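Local coordinates for hypothetical protein SMU.776 (Streptococcus mutans, PDB 2B78) that is probably an S-adenosyl-L-methionine-dependent methyltransferase that may act on RNA, though its substrate is not established, at residues 11-15 and 16-20; 125-128 and 129-133; 162-166 and 167-171; 70-73 and 74-78; 176-180 and 181-185. All blocks are in the same frame, centred on the assembly; numbering follows the deposited sequence.

Contact 1 of 5, residues 11-15 and 16-20; sequences EKKLK and RGVQL
V18 lies against the root of the K13 side chain, with V18 CB 3.9 Å from K13 CB. Its CG1 branch meets K13 CE further out, and CG2 sits by K13 CB. The two side chains cross at a slant. R16 approaches K13 from another direction. Its guanidinium lays one face over K13 CA, and R16 NH2 comes 3.6 Å from K13 CG. A bend at R16 chi3 (-42°) folds the group back over the helix. K12 runs alongside R16, and K12 NZ lies near the guanidinium plane, 3.6 Å from R16 NH2. These are like charges, so some mutual repulsion is likely. K13 NZ has better company. It forms a salt bridge with D25 and donates to a water that also bonds L20 O, which links the helix to the start of strand 20-22.

The backbone sets these positions. V18 N donates to K13 O at 2.9 Å with a nearly straight bond (163°). G17 N donates to L14 O at 3.1 Å, from above the carbonyl plane. R16 N bonds K12 O. G17 has a positive phi of 103°, which turns the chain out of the helix. L14, on the buried side, packs on L46 and L61 of the neighbouring strands. This is a Schellman motif with its hydrophobic contact between K13 and V18, closing helix 8-16 of the PUA-like domain.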
# COMPACT_ATOMS: atom_id res chain seq x y z
N GLU A 11 14.08 22.75 -9.10
CA GLU A 11 13.73 23.95 -8.34
C GLU A 11 12.23 24.22 -8.25
O GLU A 11 11.67 24.35 -7.16
CB GLU A 11 14.43 25.17 -8.96
CG GLU A 11 14.36 26.43 -8.11
CD GLU A 11 14.92 27.65 -8.81
OE1 GLU A 11 15.97 27.52 -9.47
OE2 GLU A 11 14.32 28.74 -8.69
N LYS A 12 11.56 24.31 -9.40
CA LYS A 12 10.13 24.58 -9.40
C LYS A 12 9.37 23.53 -8.58
O LYS A 12 8.42 23.86 -7.88
CB LYS A 12 9.58 24.64 -10.84
CG LYS A 12 9.74 23.36 -11.65
CD LYS A 12 9.48 23.59 -13.14
CE LYS A 12 8.04 23.29 -13.57
NZ LYS A 12 7.01 24.22 -13.04
N LYS A 13 9.80 22.28 -8.66
CA LYS A 13 9.13 21.23 -7.89
C LYS A 13 9.32 21.47 -6.40
O LYS A 13 8.36 21.40 -5.63
CB LYS A 13 9.66 19.85 -8.29
CG LYS A 13 9.22 19.44 -9.69
CD LYS A 13 9.89 18.15 -10.16
CE LYS A 13 9.33 16.93 -9.46
NZ LYS A 13 9.87 15.68 -10.05
N LEU A 14 10.55 21.76 -6.00
CA LEU A 14 10.83 22.03 -4.59
C LEU A 14 9.97 23.18 -4.10
O LEU A 14 9.34 23.08 -3.05
CB LEU A 14 12.31 22.37 -4.39
CG LEU A 14 13.29 21.20 -4.36
CD1 LEU A 14 14.73 21.72 -4.37
CD2 LEU A 14 13.02 20.35 -3.12
N LYS A 15 9.94 24.27 -4.86
CA LYS A 15 9.14 25.42 -4.47
C LYS A 15 7.64 25.13 -4.45
O LYS A 15 6.89 25.78 -3.73
CB LYS A 15 9.43 26.62 -5.39
CG LYS A 15 10.87 27.14 -5.29
CD LYS A 15 11.07 28.47 -6.01
CE LYS A 15 10.86 28.35 -7.52
NZ LYS A 15 11.15 29.64 -8.22
N ARG A 16 7.22 24.15 -5.24
CA ARG A 16 5.80 23.78 -5.32
C ARG A 16 5.39 22.86 -4.17
O ARG A 16 4.20 22.58 -3.97
CB ARG A 16 5.53 23.07 -6.65
CG ARG A 16 4.06 22.87 -7.00
CD ARG A 16 3.93 21.90 -8.17
NE ARG A 16 4.94 22.18 -9.18
CZ ARG A 16 5.67 21.24 -9.79
NH1 ARG A 16 5.50 19.96 -9.48
NH2 ARG A 16 6.57 21.60 -10.68
N GLY A 17 6.38 22.36 -3.43
CA GLY A 17 6.07 21.49 -2.31
C GLY A 17 6.32 20.01 -2.56
O GLY A 17 5.89 19.16 -1.78
N VAL A 18 7.02 19.69 -3.65
CA VAL A 18 7.31 18.29 -3.94
C VAL A 18 8.51 17.93 -3.07
O VAL A 18 9.55 18.59 -3.14
CB VAL A 18 7.64 18.08 -5.43
CG1 VAL A 18 8.00 16.63 -5.70
CG2 VAL A 18 6.44 18.48 -6.28
N GLN A 19 8.36 16.90 -2.25
CA GLN A 19 9.43 16.49 -1.34
C GLN A 19 10.36 15.45 -1.94
O GLN A 19 11.53 15.37 -1.57
CB GLN A 19 8.84 15.95 -0.05
CG GLN A 19 8.25 17.02 0.86
CD GLN A 19 7.46 16.42 2.01
OE1 GLN A 19 7.89 15.44 2.62
NE2 GLN A 19 6.31 17.01 2.31
N LEU A 20 9.82 14.65 -2.85
CA LEU A 20 10.59 13.60 -3.50
C LEU A 20 11.61 14.17 -4.49
O LEU A 20 11.26 14.98 -5.35
CB LEU A 20 9.65 12.64 -4.23
CG LEU A 20 10.31 11.64 -5.18
CD1 LEU A 20 11.24 10.74 -4.39
CD2 LEU A 20 9.23 10.83 -5.89
O HOH W 1 9.71 13.91 -7.39

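Contact 2 of 5, residues 125-128 and 129-133; sequences NSFV and YQIRD
The F127 ring meets Q130 and I131 obliquely, through CD1 and CE2 respectively. F127 CD1 is 3.8 Å from Q130 CD, and the ring and amide planes are 43° apart. F127 CE2 lies 3.9 Å from I131 CD1, the end of a side chain that crosses the ring at a slant. The ring also stacks on Y50. A second flat pair lies on another side of the helix. Y129 CE1 sits 3.3 Å above one face of the R132 guanidinium, toward its rim. R132 also forms a salt bridge with E151. The Y129 ring meets W123 edge-to-face.

The F127 ring reaches its neighbours because CG stands opposite the backbone N (chi1 -178°). This swings the ring toward the side of the next turn. The Q130 amide lies beside the ring. Its OE1 is held by N33, which also bonds S126 OG. That shared partner ties the first turn to the adjoining loop.

The backbone bond from Q130 N to S126 O is 2.9 Å long. The bond from Y129 N to N125 O is weak. At the start of the helix, V128 N donates to N125 OD1 at 2.9 Å and 171°, while N125 ND2 is held by Y50 and Q54. I131 then leaves helical geometry and stands at the N-cap position of helix 132-142. The arrangement is an Asn N-capped short helix, 126-130, that breaks at I131 and leads directly into a longer one.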
# COMPACT_ATOMS: atom_id res chain seq x y z
N ASN A 125 15.13 3.18 2.77
CA ASN A 125 16.45 3.49 2.26
C ASN A 125 17.52 3.36 3.35
O ASN A 125 17.21 3.39 4.54
CB ASN A 125 16.47 4.89 1.62
CG ASN A 125 16.19 6.00 2.60
OD1 ASN A 125 16.99 6.28 3.49
ND2 ASN A 125 15.03 6.66 2.45
N SER A 126 18.77 3.19 2.94
CA SER A 126 19.85 3.01 3.91
C SER A 126 20.08 4.20 4.83
O SER A 126 20.52 4.02 5.98
CB SER A 126 21.16 2.66 3.19
OG SER A 126 21.51 3.66 2.25
N PHE A 127 19.82 5.41 4.36
CA PHE A 127 20.03 6.56 5.22
C PHE A 127 19.15 6.58 6.46
O PHE A 127 19.65 6.70 7.58
CB PHE A 127 19.82 7.87 4.46
CG PHE A 127 20.09 9.08 5.31
CD1 PHE A 127 21.39 9.41 5.67
CD2 PHE A 127 19.04 9.86 5.78
CE1 PHE A 127 21.65 10.50 6.50
CE2 PHE A 127 19.29 10.96 6.60
CZ PHE A 127 20.60 11.28 6.97
N VAL A 128 17.84 6.46 6.29
CA VAL A 128 16.96 6.47 7.46
C VAL A 128 17.29 5.28 8.34
O VAL A 128 17.19 5.35 9.57
CB VAL A 128 15.47 6.42 7.08
CG1 VAL A 128 15.08 7.70 6.36
CG2 VAL A 128 15.18 5.20 6.24
N TYR A 129 17.70 4.18 7.72
CA TYR A 129 18.04 3.00 8.49
C TYR A 129 19.23 3.29 9.39
O TYR A 129 19.24 2.90 10.55
CB TYR A 129 18.37 1.84 7.54
CG TYR A 129 18.59 0.53 8.26
CD1 TYR A 129 17.56 -0.07 8.97
CD2 TYR A 129 19.85 -0.08 8.29
CE1 TYR A 129 17.76 -1.24 9.70
CE2 TYR A 129 20.07 -1.25 9.01
CZ TYR A 129 19.02 -1.83 9.71
OH TYR A 129 19.22 -2.97 10.45
N GLN A 130 20.23 4.00 8.88
CA GLN A 130 21.40 4.30 9.70
C GLN A 130 21.10 5.24 10.87
O GLN A 130 21.77 5.19 11.90
CB GLN A 130 22.54 4.86 8.84
CG GLN A 130 22.31 6.24 8.26
CD GLN A 130 23.49 6.73 7.46
OE1 GLN A 130 23.85 6.14 6.43
NE2 GLN A 130 24.12 7.81 7.92
N ILE A 131 20.09 6.09 10.73
CA ILE A 131 19.75 7.00 11.83
C ILE A 131 18.47 6.57 12.52
O ILE A 131 17.80 7.39 13.15
CB ILE A 131 19.54 8.46 11.34
CG1 ILE A 131 18.36 8.52 10.37
CG2 ILE A 131 20.81 8.99 10.69
CD1 ILE A 131 17.88 9.93 10.10
N ARG A 132 18.13 5.29 12.44
CA ARG A 132 16.88 4.83 13.03
C ARG A 132 16.77 4.84 14.55
O ARG A 132 15.66 4.83 15.07
CB ARG A 132 16.52 3.44 12.48
CG ARG A 132 17.33 2.26 12.99
CD ARG A 132 17.00 1.05 12.12
NE ARG A 132 17.02 -0.22 12.85
CZ ARG A 132 18.12 -0.85 13.25
NH1 ARG A 132 19.31 -0.33 12.99
NH2 ARG A 132 18.02 -1.99 13.91
N ASP A 133 17.90 4.85 15.26
CA ASP A 133 17.82 4.87 16.73
C ASP A 133 17.16 6.14 17.25
O ASP A 133 16.34 6.09 18.16
CB ASP A 133 19.20 4.70 17.36
CG ASP A 133 19.72 3.28 17.26
OD1 ASP A 133 18.96 2.41 16.78
OD2 ASP A 133 20.88 3.02 17.65

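Contact 3 of 5, residues 162-166 and 167-171; sequences SAHLY and GQEAP
The first torsion of H164 sends the imidazole toward the loop that follows, its CG lying trans to the backbone N. E169 bends at chi2 (-88°) and folds its carboxylate back over that ring. The two residues flank a classic beta bulge in the chain, in which L165 and Y166 both face A149. The bulge lies at the edge strand 162-165, and the chain turns a corner at Y166.

The carboxylate of E169 stacks on one face of the H164 ring. The planes are 29° apart, and E169 CD lies 3.7 Å above the ring, offset toward its rim. E169 OE1 comes 3.3 Å from H164 CG. E169 CG lies over the same ring in a CH-pi contact, 4.2 Å from the centroid and almost on the normal. The other oxygen, E169 OE2, is bonded to Y150 OH, which helps to fix the carboxylate. The Y150 ring also meets H164 edge-to-face. The nearby carboxylate would probably favour a positive charge on the imidazole.

Y166 turns away to the inner side, where it packs on V136 and F139 of helix 132-142 and makes a cation-pi contact with R140. G167 follows with a positive phi and carries the loop round to the imidazole edge. There H164 NE2 donates to G167 O at 2.9 Å. The acceptor lies in the ring plane, but the donor stands above the carbonyl plane, and the N-H...O angle is 137°.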
# COMPACT_ATOMS: atom_id res chain seq x y z
N SER A 162 13.07 -8.63 8.13
CA SER A 162 12.18 -8.38 9.26
C SER A 162 12.84 -8.71 10.59
O SER A 162 13.61 -9.68 10.69
CB SER A 162 10.90 -9.21 9.10
OG SER A 162 9.93 -8.85 10.08
N ALA A 163 12.55 -7.91 11.61
CA ALA A 163 13.14 -8.12 12.93
C ALA A 163 12.36 -7.45 14.05
O ALA A 163 11.69 -6.44 13.84
CB ALA A 163 14.59 -7.62 12.94
N HIS A 164 12.43 -8.04 15.25
CA HIS A 164 11.78 -7.46 16.41
C HIS A 164 12.61 -6.22 16.70
O HIS A 164 13.84 -6.27 16.60
CB HIS A 164 11.83 -8.45 17.59
CG HIS A 164 11.32 -7.89 18.87
ND1 HIS A 164 10.05 -7.37 19.01
CD2 HIS A 164 11.92 -7.73 20.08
CE1 HIS A 164 9.89 -6.91 20.23
NE2 HIS A 164 11.01 -7.12 20.91
N LEU A 165 11.96 -5.11 17.04
CA LEU A 165 12.67 -3.84 17.28
C LEU A 165 12.79 -3.41 18.74
O LEU A 165 13.89 -3.10 19.21
CB LEU A 165 12.02 -2.71 16.48
CG LEU A 165 12.75 -1.36 16.54
CD1 LEU A 165 14.18 -1.53 16.04
CD2 LEU A 165 12.00 -0.31 15.71
N TYR A 166 11.66 -3.37 19.45
CA TYR A 166 11.71 -3.00 20.86
C TYR A 166 10.48 -3.48 21.61
O TYR A 166 9.47 -3.84 20.99
CB TYR A 166 11.88 -1.48 21.04
CG TYR A 166 10.68 -0.60 20.67
CD1 TYR A 166 9.49 -0.67 21.39
CD2 TYR A 166 10.77 0.33 19.63
CE1 TYR A 166 8.41 0.17 21.08
CE2 TYR A 166 9.70 1.17 19.32
CZ TYR A 166 8.52 1.08 20.05
OH TYR A 166 7.47 1.91 19.76
N GLY A 167 10.56 -3.51 22.94
CA GLY A 167 9.44 -3.94 23.74
C GLY A 167 9.14 -5.43 23.73
O GLY A 167 10.02 -6.26 23.52
N GLN A 168 7.87 -5.76 23.99
CA GLN A 168 7.43 -7.15 24.02
C GLN A 168 7.37 -7.76 22.63
O GLN A 168 7.35 -7.05 21.63
CB GLN A 168 6.03 -7.25 24.64
CG GLN A 168 5.96 -7.16 26.16
CD GLN A 168 4.52 -7.07 26.66
OE1 GLN A 168 3.65 -7.80 26.19
NE2 GLN A 168 4.28 -6.17 27.60
N GLU A 169 7.37 -9.09 22.58
CA GLU A 169 7.27 -9.80 21.31
C GLU A 169 5.78 -10.01 21.08
O GLU A 169 5.00 -10.06 22.04
CB GLU A 169 7.97 -11.16 21.39
CG GLU A 169 9.49 -11.12 21.29
CD GLU A 169 10.00 -11.19 19.86
OE1 GLU A 169 11.22 -11.06 19.66
OE2 GLU A 169 9.18 -11.38 18.92
N ALA A 170 5.38 -10.13 19.82
CA ALA A 170 3.98 -10.34 19.48
C ALA A 170 3.80 -11.80 19.08
O ALA A 170 4.76 -12.47 18.71
CB ALA A 170 3.59 -9.43 18.31
N PRO A 171 2.56 -12.31 19.17
CA PRO A 171 2.37 -13.71 18.77
C PRO A 171 2.76 -13.76 17.30
O PRO A 171 2.59 -12.76 16.59
CB PRO A 171 0.87 -13.92 18.97
CG PRO A 171 0.56 -13.01 20.12
CD PRO A 171 1.33 -11.76 19.77

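Contact 4 of 5, residues 70-73 and 74-78; sequences NVTY and FIKLF
Y73 and L77 form the close apolar pair of this helical turn. Y73 CE2 lies 3.7 Å from L77 CD1, and the ring meets the leucine obliquely. With chi1 at -175° the Y73 ring points away from its own N and lies along the flank of the helix, within reach of the residue four places on. F74 turns its ring back toward the helix start, where F74 CD2 is 3.5 Å from N70 O.

V71 and I75 make a second, looser apolar pair on the flank that meets helix 132-142, with V71 CG2 4.3 Å from I75 CD1. The exposed side belongs to T72 and K76. They run side by side, and T72 CG2 comes only to 4.2 Å from K76 CE.

N70 caps the helix. Its OD1 accepts from Y73 N at 3.0 Å, almost in line with the side-chain carbonyl. Regular bonds follow, from I75 N to V71 O and from K76 N to T72 O. The bonds from F74 N are weak.

Helix 71-83 lies between two parts of the fold. Y73 packs on I62 and S63 of strand 57-63. F74 rests on I135 and A138 of helix 132-142 and meets F107 edge-to-face, while I75 touches A138 and Q141.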
# COMPACT_ATOMS: atom_id res chain seq x y z
N ASN A 70 17.85 15.90 14.54
CA ASN A 70 18.09 15.32 15.85
C ASN A 70 16.80 14.69 16.38
O ASN A 70 15.74 14.79 15.74
CB ASN A 70 18.61 16.37 16.83
CG ASN A 70 17.77 17.63 16.82
OD1 ASN A 70 16.56 17.56 16.64
ND2 ASN A 70 18.41 18.78 17.04
N VAL A 71 16.87 14.03 17.53
CA VAL A 71 15.69 13.38 18.07
C VAL A 71 14.50 14.33 18.24
O VAL A 71 13.35 13.94 18.02
CB VAL A 71 16.02 12.64 19.40
CG1 VAL A 71 16.46 13.63 20.47
CG2 VAL A 71 14.82 11.83 19.86
N THR A 72 14.77 15.59 18.60
CA THR A 72 13.68 16.54 18.77
C THR A 72 12.94 16.82 17.47
O THR A 72 11.72 17.04 17.46
CB THR A 72 14.18 17.88 19.36
OG1 THR A 72 14.51 17.69 20.74
CG2 THR A 72 13.11 18.96 19.25
N TYR A 73 13.67 16.83 16.36
CA TYR A 73 13.05 17.08 15.07
C TYR A 73 12.03 15.99 14.77
O TYR A 73 10.96 16.27 14.23
CB TYR A 73 14.10 17.12 13.97
CG TYR A 73 13.52 17.50 12.62
CD1 TYR A 73 13.18 18.82 12.34
CD2 TYR A 73 13.31 16.53 11.63
CE1 TYR A 73 12.64 19.17 11.10
CE2 TYR A 73 12.77 16.88 10.39
CZ TYR A 73 12.44 18.20 10.14
OH TYR A 73 11.93 18.55 8.91
N PHE A 74 12.35 14.74 15.13
CA PHE A 74 11.42 13.65 14.88
C PHE A 74 10.25 13.65 15.87
O PHE A 74 9.13 13.26 15.51
CB PHE A 74 12.16 12.31 14.90
CG PHE A 74 13.04 12.09 13.70
CD1 PHE A 74 12.48 11.93 12.44
CD2 PHE A 74 14.43 12.11 13.82
CE1 PHE A 74 13.30 11.79 11.31
CE2 PHE A 74 15.24 11.97 12.70
CZ PHE A 74 14.68 11.81 11.44
N ILE A 75 10.49 14.10 17.10
CA ILE A 75 9.40 14.18 18.08
C ILE A 75 8.33 15.13 17.52
O ILE A 75 7.13 14.84 17.58
CB ILE A 75 9.92 14.71 19.45
CG1 ILE A 75 10.74 13.61 20.14
CG2 ILE A 75 8.77 15.14 20.34
CD1 ILE A 75 11.49 14.07 21.37
N LYS A 76 8.78 16.25 16.95
CA LYS A 76 7.87 17.23 16.36
C LYS A 76 7.09 16.60 15.21
O LYS A 76 5.88 16.76 15.11
CB LYS A 76 8.65 18.43 15.82
CG LYS A 76 9.48 19.19 16.87
CD LYS A 76 8.60 19.95 17.84
CE LYS A 76 9.43 20.85 18.74
NZ LYS A 76 8.59 21.59 19.73
N LEU A 77 7.80 15.89 14.33
CA LEU A 77 7.15 15.25 13.19
C LEU A 77 6.08 14.25 13.63
O LEU A 77 4.99 14.22 13.06
CB LEU A 77 8.18 14.53 12.31
CG LEU A 77 9.00 15.41 11.37
CD1 LEU A 77 9.94 14.54 10.56
CD2 LEU A 77 8.06 16.19 10.43
N PHE A 78 6.40 13.42 14.62
CA PHE A 78 5.43 12.43 15.07
C PHE A 78 4.27 13.05 15.85
O PHE A 78 3.16 12.52 15.83
CB PHE A 78 6.12 11.34 15.90
CG PHE A 78 7.10 10.51 15.10
CD1 PHE A 78 6.78 10.06 13.82
CD2 PHE A 78 8.35 10.17 15.63
CE1 PHE A 78 7.67 9.30 13.08
CE2 PHE A 78 9.26 9.40 14.89
CZ PHE A 78 8.92 8.97 13.62

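Contact 5 of 5, residues 176-180 and 181-185; sequences ILENG and ISYNV
Y183 leans across the hairpin toward E178, and its ring meets E178 CB obliquely. The nearest approach is 3.6 Å, from Y183 CE2 to E178 CB. The E178 carboxylate is turned 60° from the ring plane. Y183 CG lies beside its own backbone N (chi1 -68°), which carries the ring over toward the partner strand. On the same face I176 crosses Y183 at a slant, with I176 CD1 4.1 Å from Y183 CB. I176 then meets V185 at about a right angle, and its CG1 lies 4.0 Å from V185 CG1. L177 and S182 occupy the other face, where L177 CD1 comes 3.7 Å from S182 OG.

The strands pair in antiparallel fashion. I176 and Y183 bond in both directions, as do E178 and I181. The E178 N to I181 O bond is 2.9 Å long and lies in the carbonyl plane. I181 N returns to E178 O at 3.1 Å, but from 63° out of the plane. Between them N179 and G180 make a type I' turn, both with positive phi.

The face of I176, E178, I181 and Y183 is covered by helices 200-210 and 225-232. I181 packs on I207 and M232, and Y183 on V228. The acid of E178 is therefore buried, but it is not alone. E178 OE1 forms a salt bridge with R203, and a water lies 2.8 Å from Y183 OH and within hydrogen-bonding distance of E178 O and OE1. The arginine and this water probably help to keep the buried E178 ionised.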
# COMPACT_ATOMS: atom_id res chain seq x y z
N ILE A 176 -6.59 -8.62 14.21
CA ILE A 176 -6.81 -7.19 14.38
C ILE A 176 -8.21 -6.98 13.82
O ILE A 176 -8.79 -7.92 13.26
CB ILE A 176 -5.76 -6.31 13.62
CG1 ILE A 176 -5.71 -6.65 12.13
CG2 ILE A 176 -4.37 -6.49 14.26
CD1 ILE A 176 -6.75 -5.91 11.30
N LEU A 177 -8.77 -5.79 14.02
CA LEU A 177 -10.10 -5.51 13.54
C LEU A 177 -10.00 -4.39 12.51
O LEU A 177 -9.20 -3.47 12.67
CB LEU A 177 -11.00 -5.06 14.70
CG LEU A 177 -12.50 -5.34 14.64
CD1 LEU A 177 -12.74 -6.83 14.87
CD2 LEU A 177 -13.22 -4.52 15.71
N GLU A 178 -10.80 -4.50 11.45
CA GLU A 178 -10.85 -3.47 10.41
C GLU A 178 -12.28 -3.41 9.91
O GLU A 178 -12.82 -4.41 9.44
CB GLU A 178 -9.92 -3.80 9.24
CG GLU A 178 -9.73 -2.63 8.26
CD GLU A 178 -9.11 -3.07 6.94
OE1 GLU A 178 -9.82 -3.70 6.13
OE2 GLU A 178 -7.92 -2.77 6.71
N ASN A 179 -12.89 -2.23 10.02
CA ASN A 179 -14.28 -2.04 9.61
C ASN A 179 -15.16 -2.95 10.45
O ASN A 179 -16.23 -3.37 10.02
CB ASN A 179 -14.44 -2.39 8.13
CG ASN A 179 -13.70 -1.44 7.22
OD1 ASN A 179 -13.07 -1.87 6.24
ND2 ASN A 179 -13.77 -0.15 7.51
N GLY A 180 -14.69 -3.30 11.64
CA GLY A 180 -15.49 -4.15 12.50
C GLY A 180 -15.41 -5.65 12.28
O GLY A 180 -16.17 -6.39 12.92
N ILE A 181 -14.55 -6.12 11.39
CA ILE A 181 -14.41 -7.56 11.19
C ILE A 181 -12.95 -7.94 11.44
O ILE A 181 -12.05 -7.09 11.40
CB ILE A 181 -14.89 -8.02 9.78
CG1 ILE A 181 -13.92 -7.58 8.70
CG2 ILE A 181 -16.29 -7.45 9.50
CD1 ILE A 181 -14.15 -8.32 7.38
N SER A 182 -12.71 -9.22 11.72
CA SER A 182 -11.36 -9.69 12.04
C SER A 182 -10.52 -10.16 10.87
O SER A 182 -11.04 -10.71 9.90
CB SER A 182 -11.43 -10.82 13.08
OG SER A 182 -12.06 -10.39 14.27
N TYR A 183 -9.21 -9.95 10.99
CA TYR A 183 -8.24 -10.36 9.99
C TYR A 183 -7.00 -10.88 10.72
O TYR A 183 -6.57 -10.30 11.72
CB TYR A 183 -7.81 -9.17 9.12
CG TYR A 183 -8.90 -8.64 8.22
CD1 TYR A 183 -9.21 -9.27 7.02
CD2 TYR A 183 -9.63 -7.51 8.58
CE1 TYR A 183 -10.22 -8.79 6.18
CE2 TYR A 183 -10.65 -7.03 7.75
CZ TYR A 183 -10.94 -7.68 6.56
OH TYR A 183 -11.93 -7.19 5.74
N ASN A 184 -6.44 -11.97 10.21
CA ASN A 184 -5.26 -12.60 10.78
C ASN A 184 -3.99 -11.99 10.17
O ASN A 184 -3.82 -11.97 8.95
CB ASN A 184 -5.31 -14.12 10.51
CG ASN A 184 -4.05 -14.85 10.95
OD1 ASN A 184 -3.10 -15.00 10.18
ND2 ASN A 184 -4.03 -15.31 12.20
N VAL A 185 -3.11 -11.48 11.03
CA VAL A 185 -1.87 -10.87 10.57
C VAL A 185 -0.65 -11.43 11.29
O VAL A 185 -0.76 -12.14 12.29
CB VAL A 185 -1.90 -9.32 10.76
CG1 VAL A 185 -3.09 -8.72 10.01
CG2 VAL A 185 -1.97 -8.96 12.24
O HOH W 2 -12.45 -4.59 6.66

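The closest link is between contacts 2 and 4. They touch where I131 CD1 meets F74 CZ at 3.9 Å, which joins the break between helices 126-130 and 132-142 to the first turns of helix 71-83. Contact 1 stands apart in the PUA-like domain, with its nearest atoms about 8 Å from contact 4. Contact 3 comes within about 4 Å of contact 2 and about 5 Å of contact 5 between nearest atoms, without touching either. Contact 5 is the one near the cofactor site: the side chain of V185 is about 11 Å from that of R246, a residue of the S-adenosyl-L-homocysteine site, which holds no ligand in this model. Contacts 1 to 4 lie away from that site.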